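Local structure of 3-ketosteroid-delta4-5alpha-dehydrogenase (Rhodococcus jostii, 4AT2) at residues R322-V334 with L397-Y409. The protein is a flavin-dependent enzyme of steroid catabolism that oxidises 3-ketosteroids, introducing the delta-4 double bond with the help of bound FAD. Sequence-based numbering, arbitrary orientation.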
loop_
_atom_site.group_PDB
_atom_site.type_symbol
_atom_site.label_atom_id
_atom_site.label_comp_id
_atom_site.label_asym_id
_atom_site.label_seq_id
_atom_site.Cartn_x
_atom_site.Cartn_y
_atom_site.Cartn_z
ATOM N N ARG A 322 0.048 -9.314 -29.542
ATOM C CA ARG A 322 0.082 -8.955 -30.951
ATOM C C ARG A 322 -0.365 -7.521 -31.241
ATOM O O ARG A 322 -0.427 -7.108 -32.395
ATOM C CB ARG A 322 -0.760 -9.953 -31.764
ATOM C CG ARG A 322 -0.118 -11.324 -31.846
ATOM C CD ARG A 322 -1.064 -12.358 -32.451
ATOM N NE ARG A 322 -0.322 -13.583 -32.727
ATOM C CZ ARG A 322 -0.062 -14.538 -31.832
ATOM N NH1 ARG A 322 -0.527 -14.467 -30.581
ATOM N NH2 ARG A 322 0.670 -15.583 -32.208
ATOM N N GLY A 323 -0.664 -6.758 -30.194
ATOM C CA GLY A 323 -0.976 -5.344 -30.369
ATOM C C GLY A 323 -0.139 -4.472 -29.453
ATOM O O GLY A 323 0.886 -4.914 -28.909
ATOM N N ILE A 324 -0.577 -3.227 -29.271
ATOM C CA ILE A 324 -0.008 -2.386 -28.224
ATOM C C ILE A 324 -1.082 -1.952 -27.245
ATOM O O ILE A 324 -2.211 -1.622 -27.636
ATOM C CB ILE A 324 0.751 -1.163 -28.778
ATOM C CG1 ILE A 324 -0.150 -0.282 -29.661
ATOM C CG2 ILE A 324 1.955 -1.644 -29.575
ATOM C CD1 ILE A 324 0.440 1.093 -29.927
ATOM N N LEU A 325 -0.728 -1.977 -25.964
ATOM C CA LEU A 325 -1.618 -1.449 -24.940
ATOM C C LEU A 325 -1.359 0.036 -24.770
ATOM O O LEU A 325 -0.216 0.460 -24.659
ATOM C CB LEU A 325 -1.393 -2.161 -23.602
ATOM C CG LEU A 325 -1.957 -3.578 -23.522
ATOM C CD1 LEU A 325 -1.402 -4.276 -22.293
ATOM C CD2 LEU A 325 -3.489 -3.593 -23.534
ATOM N N VAL A 326 -2.424 0.826 -24.778
ATOM C CA VAL A 326 -2.286 2.242 -24.477
ATOM C C VAL A 326 -3.163 2.614 -23.298
ATOM O O VAL A 326 -4.189 1.984 -23.062
ATOM C CB VAL A 326 -2.561 3.159 -25.700
ATOM C CG1 VAL A 326 -1.546 2.869 -26.806
ATOM C CG2 VAL A 326 -4.006 3.047 -26.187
ATOM N N ASN A 327 -2.739 3.623 -22.539
ATOM C CA ASN A 327 -3.540 4.114 -21.427
ATOM C C ASN A 327 -4.614 5.112 -21.895
ATOM O O ASN A 327 -4.859 5.256 -23.100
ATOM C CB ASN A 327 -2.608 4.690 -20.349
ATOM C CG ASN A 327 -1.839 5.910 -20.821
ATOM O OD1 ASN A 327 -2.164 6.525 -21.844
ATOM N ND2 ASN A 327 -0.815 6.284 -20.057
ATOM N N GLY A 328 -5.258 5.795 -20.950
ATOM C CA GLY A 328 -6.312 6.748 -21.283
ATOM C C GLY A 328 -5.826 7.983 -22.025
ATOM O O GLY A 328 -6.636 8.729 -22.593
ATOM N N ARG A 329 -4.508 8.197 -22.028
ATOM C CA ARG A 329 -3.889 9.281 -22.797
ATOM C C ARG A 329 -3.314 8.781 -24.132
ATOM O O ARG A 329 -2.598 9.511 -24.821
ATOM C CB ARG A 329 -2.778 9.961 -21.974
ATOM C CG ARG A 329 -3.257 10.578 -20.658
ATOM C CD ARG A 329 -2.133 11.325 -19.939
ATOM N NE ARG A 329 -1.099 10.435 -19.433
ATOM C CZ ARG A 329 -1.133 9.811 -18.262
ATOM N NH1 ARG A 329 -2.158 9.982 -17.430
ATOM N NH2 ARG A 329 -0.122 9.029 -17.915
ATOM N N GLY A 330 -3.632 7.541 -24.504
ATOM C CA GLY A 330 -3.142 6.974 -25.769
ATOM C C GLY A 330 -1.660 6.623 -25.784
ATOM O O GLY A 330 -1.059 6.490 -26.853
ATOM N N GLN A 331 -1.079 6.434 -24.598
ATOM C CA GLN A 331 0.364 6.179 -24.446
ATOM C C GLN A 331 0.645 4.727 -24.081
ATOM O O GLN A 331 -0.053 4.155 -23.248
ATOM C CB GLN A 331 0.934 7.039 -23.307
ATOM C CG GLN A 331 0.798 8.537 -23.520
ATOM C CD GLN A 331 0.982 9.325 -22.234
ATOM O OE1 GLN A 331 0.836 8.791 -21.137
ATOM N NE2 GLN A 331 1.294 10.598 -22.361
ATOM N N ARG A 332 1.697 4.142 -24.658
ATOM C CA ARG A 332 2.147 2.821 -24.198
ATOM C C ARG A 332 2.764 2.904 -22.801
ATOM O O ARG A 332 3.349 3.932 -22.434
ATOM C CB ARG A 332 3.140 2.205 -25.188
ATOM C CG ARG A 332 2.488 1.748 -26.474
ATOM C CD ARG A 332 3.488 1.039 -27.375
ATOM N NE ARG A 332 3.931 -0.266 -26.848
ATOM C CZ ARG A 332 5.207 -0.638 -26.707
ATOM N NH1 ARG A 332 6.198 0.211 -26.974
ATOM N NH2 ARG A 332 5.500 -1.858 -26.252
ATOM N N TYR A 333 2.654 1.823 -22.031
ATOM C CA TYR A 333 3.147 1.840 -20.636
ATOM C C TYR A 333 3.718 0.516 -20.129
ATOM O O TYR A 333 4.322 0.483 -19.055
ATOM C CB TYR A 333 2.021 2.304 -19.689
ATOM C CG TYR A 333 0.820 1.375 -19.695
ATOM C CD1 TYR A 333 -0.204 1.545 -20.638
ATOM C CD2 TYR A 333 0.693 0.344 -18.752
ATOM C CE1 TYR A 333 -1.305 0.706 -20.667
ATOM C CE2 TYR A 333 -0.416 -0.508 -18.767
ATOM C CZ TYR A 333 -1.411 -0.313 -19.720
ATOM O OH TYR A 333 -2.510 -1.140 -19.778
ATOM N N VAL A 334 3.517 -0.574 -20.878
ATOM C CA VAL A 334 3.998 -1.898 -20.445
ATOM C C VAL A 334 4.356 -2.745 -21.684
ATOM O O VAL A 334 3.642 -2.691 -22.675
ATOM C CB VAL A 334 2.942 -2.609 -19.554
ATOM C CG1 VAL A 334 1.642 -2.901 -20.323
ATOM C CG2 VAL A 334 3.506 -3.870 -18.900
ATOM N N LEU A 397 -10.031 10.238 -28.087
ATOM C CA LEU A 397 -8.702 10.733 -27.707
ATOM C C LEU A 397 -8.395 12.041 -28.434
ATOM O O LEU A 397 -8.833 12.240 -29.563
ATOM C CB LEU A 397 -7.630 9.673 -28.019
ATOM C CG LEU A 397 -7.655 8.391 -27.176
ATOM C CD1 LEU A 397 -6.707 7.315 -27.724
ATOM C CD2 LEU A 397 -7.314 8.691 -25.724
ATOM N N PRO A 398 -7.614 12.943 -27.797
ATOM C CA PRO A 398 -7.253 14.212 -28.450
ATOM C C PRO A 398 -6.446 13.997 -29.730
ATOM O O PRO A 398 -5.675 13.030 -29.809
ATOM C CB PRO A 398 -6.397 14.925 -27.388
ATOM C CG PRO A 398 -6.756 14.273 -26.097
ATOM C CD PRO A 398 -7.059 12.840 -26.438
ATOM N N ALA A 399 -6.603 14.893 -30.702
ATOM C CA ALA A 399 -5.900 14.774 -31.980
ATOM C C ALA A 399 -4.405 14.619 -31.751
ATOM O O ALA A 399 -3.791 15.444 -31.069
ATOM C CB ALA A 399 -6.173 15.981 -32.865
ATOM N N GLY A 400 -3.843 13.549 -32.305
ATOM C CA GLY A 400 -2.416 13.281 -32.240
ATOM C C GLY A 400 -1.965 12.350 -31.120
ATOM O O GLY A 400 -0.886 11.774 -31.208
ATOM N N ALA A 401 -2.763 12.206 -30.059
ATOM C CA ALA A 401 -2.340 11.405 -28.889
ATOM C C ALA A 401 -2.052 9.950 -29.241
ATOM O O ALA A 401 -1.005 9.398 -28.853
ATOM C CB ALA A 401 -3.367 11.486 -27.760
ATOM N N LEU A 402 -2.953 9.336 -30.001
ATOM C CA LEU A 402 -2.747 7.954 -30.429
ATOM C C LEU A 402 -1.917 7.895 -31.713
ATOM O O LEU A 402 -1.048 7.016 -31.858
ATOM C CB LEU A 402 -4.085 7.216 -30.617
ATOM C CG LEU A 402 -3.988 5.753 -31.087
ATOM C CD1 LEU A 402 -3.348 4.848 -30.036
ATOM C CD2 LEU A 402 -5.387 5.263 -31.460
ATOM N N GLN A 403 -2.163 8.825 -32.631
ATOM C CA GLN A 403 -1.418 8.836 -33.891
ATOM C C GLN A 403 0.081 8.883 -33.643
ATOM O O GLN A 403 0.848 8.169 -34.288
ATOM C CB GLN A 403 -1.820 10.021 -34.764
ATOM C CG GLN A 403 -3.250 9.966 -35.288
ATOM C CD GLN A 403 -3.524 11.125 -36.218
ATOM O OE1 GLN A 403 -2.982 11.191 -37.330
ATOM N NE2 GLN A 403 -4.355 12.051 -35.769
ATOM N N SER A 404 0.499 9.742 -32.720
ATOM C CA SER A 404 1.924 9.888 -32.442
ATOM C C SER A 404 2.499 8.636 -31.789
ATOM O O SER A 404 3.592 8.215 -32.150
ATOM C CB SER A 404 2.212 11.129 -31.595
ATOM O OG SER A 404 1.581 11.050 -30.329
ATOM N N THR A 405 1.765 8.045 -30.850
ATOM C CA THR A 405 2.188 6.783 -30.229
ATOM C C THR A 405 2.460 5.723 -31.291
ATOM O O THR A 405 3.485 5.044 -31.256
ATOM C CB THR A 405 1.114 6.297 -29.239
ATOM O OG1 THR A 405 1.148 7.166 -28.106
ATOM C CG2 THR A 405 1.340 4.837 -28.785
ATOM N N VAL A 406 1.540 5.598 -32.241
ATOM C CA VAL A 406 1.662 4.569 -33.267
ATOM C C VAL A 406 2.775 4.918 -34.264
ATOM O O VAL A 406 3.514 4.029 -34.708
ATOM C CB VAL A 406 0.307 4.306 -33.970
ATOM C CG1 VAL A 406 0.479 3.354 -35.155
ATOM C CG2 VAL A 406 -0.695 3.748 -32.970
ATOM N N GLU A 407 2.913 6.201 -34.589
ATOM C CA GLU A 407 3.978 6.625 -35.525
ATOM C C GLU A 407 5.364 6.265 -34.968
ATOM O O GLU A 407 6.196 5.689 -35.681
ATOM C CB GLU A 407 3.904 8.124 -35.822
ATOM C CG GLU A 407 2.826 8.501 -36.825
ATOM C CD GLU A 407 2.515 9.989 -36.833
ATOM O OE1 GLU A 407 3.283 10.786 -36.241
ATOM O OE2 GLU A 407 1.475 10.367 -37.429
ATOM N N VAL A 408 5.596 6.591 -33.699
ATOM C CA VAL A 408 6.901 6.350 -33.064
ATOM C C VAL A 408 7.114 4.842 -32.905
ATOM O O VAL A 408 8.190 4.318 -33.231
ATOM C CB VAL A 408 7.021 7.103 -31.718
ATOM C CG1 VAL A 408 8.313 6.731 -30.971
ATOM C CG2 VAL A 408 6.954 8.607 -31.960
ATOM N N TYR A 409 6.074 4.136 -32.472
ATOM C CA TYR A 409 6.174 2.689 -32.318
ATOM C C TYR A 409 6.534 2.051 -33.648
ATOM O O TYR A 409 7.432 1.206 -33.724
ATOM C CB TYR A 409 4.858 2.102 -31.801
ATOM C CG TYR A 409 4.900 0.596 -31.659
ATOM C CD1 TYR A 409 5.460 0.006 -30.527
ATOM C CD2 TYR A 409 4.390 -0.236 -32.660
ATOM C CE1 TYR A 409 5.510 -1.375 -30.395
ATOM C CE2 TYR A 409 4.429 -1.618 -32.532
ATOM C CZ TYR A 409 4.989 -2.174 -31.394
ATOM O OH TYR A 409 5.041 -3.537 -31.253
HETATM O O HOH W 1 -0.400 10.562 -26.053
HETATM O O HOH W 2 3.646 5.644 -26.313
#
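Tyr409 turns one face of its ring to Ile324, whose CG2 makes a CH-pi contact 3.7 Å from the ring centroid and 15° off the normal. The branched isoleucine also sends CD1 to Val406 CG2, 4.2 Å away. Arg332 meets the same ring near its edge, NH1 lying 3.6 Å from Tyr409 CD1. The guanidinium and ring planes are 64° apart, so they are not stacked in parallel. A bend in the arginine chain (chi3 69°) brings the charged group here, where NH2 forms salt bridges with Glu336 and Asp418. With an alanine here, these carboxylates would probably lose their shared cation and the Tyr409 edge its cover.

One turn earlier, Thr405 suits its place by carrying both a hydroxyl and a methyl: OG1 donates to Gly330 O at 2.6 Å, while CG2 packs against Val326 CG1, Ile324 CD1 and Arg332 CG. Val326 CG1 also meets Leu402 CD1, these side chains crossing at about a right angle. Gly330 has positive phi, and a side chain would press on Leu397 and Ala401. Branched aliphatics thus join helix 401-413 to strand 324-326, outermost within this chain in an antiparallel sheet, while the threonine hydroxyl satisfies a buried turn carbonyl.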